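PDB 3B40: probable dipeptidase from Pseudomonas aeruginosa, which probably acts as a metal-dependent dipeptidase of the membrane dipeptidase family, hydrolysing the peptide bond of dipeptides. Local coordinates for residues Met135-Leu147 with Gly157-Trp171. The protein carries 11 engineered substitutions. Sequence-based numbering, arbitrary orientation.
Sequences MSMLNAYPLGDDL and GVRMFGFSYVGNNDW. Engineered in segment 157-171: S164 (natural residue Asn).
W171 packs its indole against A140, whose CB sits 3.3 Å above the plane of the ring, offset toward the rim. Followed outward, W171 CB, CG, CD2 and CE3 all touch the A140 methyl, CD2 and CE3 lying 3.6 Å from A140 CB. Beyond them CZ3 and CH2 meet CD1 of L143, CH2 also approaches CD1 of L147 more loosely, and CZ2 lies beside D146 O at the ring edge. NE1 makes a weak, bent hydrogen bond to G144 O (2.9 Å), within the type II' turn from L143 to D146. A198 of helix 193-205 also touches the indole.

N169 folds its own loop, 163-171. Its OD1 accepts the backbone N-H of W171 in an Asx turn, lying 2.8 Å from W171 N, and its ND2 donates to F163 O. That carbonyl ties the loop to A140, because A140 N reaches F163 O from the opposite face of its plane (2.9 Å). N139 OD1 receives weak bonds from N169 ND2 and Y141 N, whereas N139 ND2 is bonded to G69 O.

Further back, the backbones run parallel, their short strand axes 14° apart. G162 N donates to M137 O and G162 O accepts from N139 N, both nearly straight, and R159 N closes on M135 O at 2.9 Å. F161 lies beside M137: with CG anti to the backbone N (chi1 -178°), the methionine brings CG to the ring edge in plane, and SD is also edge-on, a Met-aromatic contact. At the tip, M137 CE comes to 3.2 Å from F161 CD2. A140 CB meets the same ring at its edge.

Strands 131-138 and 160-162, joined through helix 148-155, form a right-handed beta-alpha-beta unit, the repeating element of the TIM-barrel fold of this peptidase family.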
# COMPACT_ATOMS: atom_id res chain seq x y z
N MET A 135 -2.02 -6.30 11.45
CA MET A 135 -0.96 -5.37 11.79
C MET A 135 0.13 -5.64 10.79
O MET A 135 0.67 -6.74 10.75
CB MET A 135 -0.39 -5.64 13.18
CG MET A 135 0.70 -4.63 13.60
SD MET A 135 1.30 -4.77 15.35
CE MET A 135 -0.23 -4.33 16.20
N SER A 136 0.44 -4.63 9.98
CA SER A 136 1.51 -4.80 8.99
C SER A 136 2.62 -3.83 9.36
O SER A 136 2.51 -3.13 10.37
CB SER A 136 0.99 -4.57 7.57
OG SER A 136 0.31 -3.32 7.47
N MET A 137 3.70 -3.82 8.59
CA MET A 137 4.83 -2.94 8.81
C MET A 137 5.33 -2.64 7.41
O MET A 137 5.41 -3.56 6.58
CB MET A 137 5.91 -3.66 9.65
CG MET A 137 7.14 -2.84 10.00
SD MET A 137 8.04 -3.30 11.51
CE MET A 137 8.87 -4.74 10.96
N LEU A 138 5.62 -1.38 7.11
CA LEU A 138 6.15 -1.03 5.81
C LEU A 138 7.34 -0.13 6.04
O LEU A 138 7.24 0.83 6.81
CB LEU A 138 5.07 -0.38 4.91
CG LEU A 138 5.40 0.01 3.46
CD1 LEU A 138 5.59 -1.22 2.59
CD2 LEU A 138 4.27 0.86 2.87
N ASN A 139 8.46 -0.48 5.40
CA ASN A 139 9.71 0.30 5.38
C ASN A 139 10.77 -0.18 6.39
O ASN A 139 10.57 -0.09 7.61
CB ASN A 139 9.45 1.78 5.60
CG ASN A 139 10.59 2.67 5.13
OD1 ASN A 139 11.51 2.23 4.43
ND2 ASN A 139 10.49 3.95 5.46
N ALA A 140 11.89 -0.70 5.89
CA ALA A 140 12.98 -1.16 6.77
C ALA A 140 13.82 -0.01 7.36
O ALA A 140 14.61 -0.24 8.27
CB ALA A 140 13.88 -2.13 6.02
N TYR A 141 13.65 1.21 6.83
CA TYR A 141 14.41 2.38 7.31
C TYR A 141 14.47 2.53 8.86
O TYR A 141 15.56 2.66 9.41
CB TYR A 141 13.92 3.66 6.63
CG TYR A 141 14.57 4.92 7.17
CD1 TYR A 141 15.85 5.31 6.72
CD2 TYR A 141 13.91 5.72 8.12
CE1 TYR A 141 16.46 6.47 7.22
CE2 TYR A 141 14.53 6.89 8.62
CZ TYR A 141 15.79 7.24 8.16
OH TYR A 141 16.40 8.38 8.64
N PRO A 142 13.33 2.50 9.57
CA PRO A 142 13.45 2.66 11.03
C PRO A 142 14.27 1.58 11.77
O PRO A 142 14.68 1.80 12.92
CB PRO A 142 12.01 2.58 11.51
CG PRO A 142 11.16 2.88 10.31
CD PRO A 142 11.92 2.35 9.15
N LEU A 143 14.51 0.43 11.13
CA LEU A 143 15.07 -0.72 11.84
C LEU A 143 16.60 -0.74 11.91
O LEU A 143 17.16 -1.55 12.66
CB LEU A 143 14.56 -2.06 11.26
CG LEU A 143 13.08 -2.33 10.96
CD1 LEU A 143 12.91 -3.78 10.49
CD2 LEU A 143 12.24 -2.03 12.19
N GLY A 144 17.29 0.10 11.15
CA GLY A 144 18.76 0.11 11.19
C GLY A 144 19.32 -1.22 10.69
O GLY A 144 18.74 -1.82 9.79
N ASP A 145 20.41 -1.69 11.30
CA ASP A 145 21.05 -2.96 10.90
C ASP A 145 20.62 -4.14 11.77
O ASP A 145 21.24 -5.21 11.72
CB ASP A 145 22.58 -2.87 10.97
CG ASP A 145 23.17 -1.82 10.04
OD1 ASP A 145 22.58 -1.56 8.97
OD2 ASP A 145 24.24 -1.25 10.40
N ASP A 146 19.56 -3.98 12.54
CA ASP A 146 19.24 -5.01 13.51
C ASP A 146 18.15 -5.97 13.01
O ASP A 146 16.96 -5.67 13.08
CB ASP A 146 18.89 -4.35 14.85
CG ASP A 146 18.63 -5.33 15.96
OD1 ASP A 146 18.93 -6.54 15.83
OD2 ASP A 146 18.10 -4.87 16.99
N LEU A 147 18.58 -7.13 12.51
CA LEU A 147 17.67 -8.19 12.05
C LEU A 147 16.71 -8.67 13.14
O LEU A 147 15.55 -9.02 12.86
CB LEU A 147 18.49 -9.38 11.53
CG LEU A 147 17.91 -10.32 10.48
CD1 LEU A 147 17.45 -9.58 9.22
CD2 LEU A 147 18.96 -11.37 10.12
N GLY A 157 2.86 -8.62 17.16
CA GLY A 157 1.66 -8.69 16.32
C GLY A 157 1.80 -8.44 14.83
O GLY A 157 0.83 -8.63 14.07
N VAL A 158 2.98 -8.04 14.38
CA VAL A 158 3.16 -7.78 12.94
C VAL A 158 3.05 -9.10 12.14
O VAL A 158 3.65 -10.11 12.51
CB VAL A 158 4.49 -7.01 12.65
CG1 VAL A 158 4.87 -7.09 11.15
CG2 VAL A 158 4.36 -5.58 13.11
N ARG A 159 2.27 -9.10 11.07
CA ARG A 159 2.07 -10.32 10.29
C ARG A 159 2.43 -10.19 8.80
O ARG A 159 2.37 -11.19 8.05
CB ARG A 159 0.63 -10.82 10.48
CG ARG A 159 0.36 -11.41 11.87
CD ARG A 159 1.20 -12.65 12.13
NE ARG A 159 1.08 -13.14 13.50
CZ ARG A 159 1.82 -12.76 14.55
NH1 ARG A 159 2.77 -11.82 14.45
NH2 ARG A 159 1.58 -13.32 15.72
N MET A 160 2.85 -8.99 8.38
CA MET A 160 3.24 -8.70 7.00
C MET A 160 4.29 -7.59 7.09
O MET A 160 4.13 -6.70 7.91
CB MET A 160 2.02 -8.22 6.15
CG MET A 160 2.32 -7.92 4.63
SD MET A 160 0.92 -7.75 3.41
CE MET A 160 -0.03 -6.38 4.07
N PHE A 161 5.35 -7.68 6.27
CA PHE A 161 6.45 -6.71 6.25
C PHE A 161 6.82 -6.37 4.80
O PHE A 161 7.10 -7.27 3.96
CB PHE A 161 7.68 -7.29 7.00
CG PHE A 161 8.90 -6.38 6.96
CD1 PHE A 161 9.96 -6.63 6.09
CD2 PHE A 161 8.98 -5.28 7.79
CE1 PHE A 161 11.09 -5.79 6.06
CE2 PHE A 161 10.10 -4.44 7.76
CZ PHE A 161 11.14 -4.68 6.90
N GLY A 162 6.78 -5.09 4.50
CA GLY A 162 7.29 -4.59 3.22
C GLY A 162 8.59 -3.88 3.48
O GLY A 162 8.68 -3.04 4.36
N PHE A 163 9.63 -4.24 2.74
CA PHE A 163 10.94 -3.62 2.90
C PHE A 163 10.97 -2.15 2.58
O PHE A 163 11.81 -1.41 3.11
CB PHE A 163 11.90 -4.28 1.93
CG PHE A 163 12.37 -5.64 2.36
CD1 PHE A 163 13.65 -5.81 2.81
CD2 PHE A 163 11.53 -6.77 2.24
CE1 PHE A 163 14.12 -7.08 3.19
CE2 PHE A 163 11.97 -8.02 2.64
CZ PHE A 163 13.28 -8.18 3.09
N SER A 164 10.12 -1.73 1.64
CA SER A 164 10.32 -0.42 1.04
C SER A 164 9.18 0.53 1.19
O SER A 164 8.05 0.12 1.36
CB SER A 164 10.64 -0.54 -0.45
OG SER A 164 11.80 -1.31 -0.67
N TYR A 165 9.52 1.81 1.14
CA TYR A 165 8.61 2.87 0.80
C TYR A 165 9.30 3.70 -0.30
O TYR A 165 10.15 3.18 -1.05
CB TYR A 165 8.27 3.69 2.06
CG TYR A 165 7.14 4.69 1.92
CD1 TYR A 165 5.81 4.27 1.68
CD2 TYR A 165 7.39 6.05 2.06
CE1 TYR A 165 4.75 5.23 1.56
CE2 TYR A 165 6.37 6.99 1.92
CZ TYR A 165 5.05 6.57 1.69
OH TYR A 165 4.06 7.53 1.59
N VAL A 166 8.91 4.96 -0.45
CA VAL A 166 9.69 5.97 -1.19
C VAL A 166 11.07 6.15 -0.50
O VAL A 166 11.15 6.20 0.74
CB VAL A 166 8.90 7.31 -1.25
CG1 VAL A 166 9.70 8.38 -1.95
CG2 VAL A 166 7.58 7.13 -2.00
N GLY A 167 12.15 6.22 -1.28
CA GLY A 167 13.49 6.37 -0.73
C GLY A 167 14.18 5.02 -0.60
O GLY A 167 13.56 4.05 -0.21
N ASN A 168 15.45 4.94 -0.98
CA ASN A 168 16.23 3.72 -0.76
C ASN A 168 16.41 3.54 0.73
O ASN A 168 16.36 4.51 1.48
CB ASN A 168 17.62 3.82 -1.41
CG ASN A 168 17.58 3.79 -2.93
OD1 ASN A 168 16.65 3.26 -3.54
ND2 ASN A 168 18.63 4.32 -3.57
N ASN A 169 16.64 2.31 1.17
CA ASN A 169 17.12 2.12 2.54
C ASN A 169 18.21 1.04 2.53
O ASN A 169 18.53 0.49 1.46
CB ASN A 169 15.96 1.78 3.51
CG ASN A 169 15.31 0.46 3.19
OD1 ASN A 169 15.97 -0.61 3.23
ND2 ASN A 169 14.01 0.49 2.88
N ASP A 170 18.78 0.75 3.71
CA ASP A 170 19.96 -0.13 3.79
C ASP A 170 19.69 -1.62 3.60
O ASP A 170 20.61 -2.40 3.51
CB ASP A 170 20.71 0.09 5.11
CG ASP A 170 21.29 1.49 5.21
OD1 ASP A 170 21.60 2.11 4.18
OD2 ASP A 170 21.42 1.98 6.32
N TRP A 171 18.42 -1.99 3.53
CA TRP A 171 17.99 -3.39 3.28
C TRP A 171 17.58 -3.65 1.82
O TRP A 171 17.80 -4.73 1.29
CB TRP A 171 16.80 -3.70 4.19
CG TRP A 171 17.14 -3.87 5.64
CD1 TRP A 171 18.22 -3.35 6.31
CD2 TRP A 171 16.41 -4.65 6.62
NE1 TRP A 171 18.19 -3.73 7.64
CE2 TRP A 171 17.09 -4.52 7.86
CE3 TRP A 171 15.24 -5.42 6.57
CZ2 TRP A 171 16.63 -5.15 9.04
CZ3 TRP A 171 14.79 -6.03 7.73
CH2 TRP A 171 15.49 -5.90 8.95
O HOH W 1 -1.61 -8.86 12.76
O HOH W 2 12.09 5.76 3.29
O HOH W 3 12.42 2.75 1.87
O HOH W 4 20.69 0.62 8.49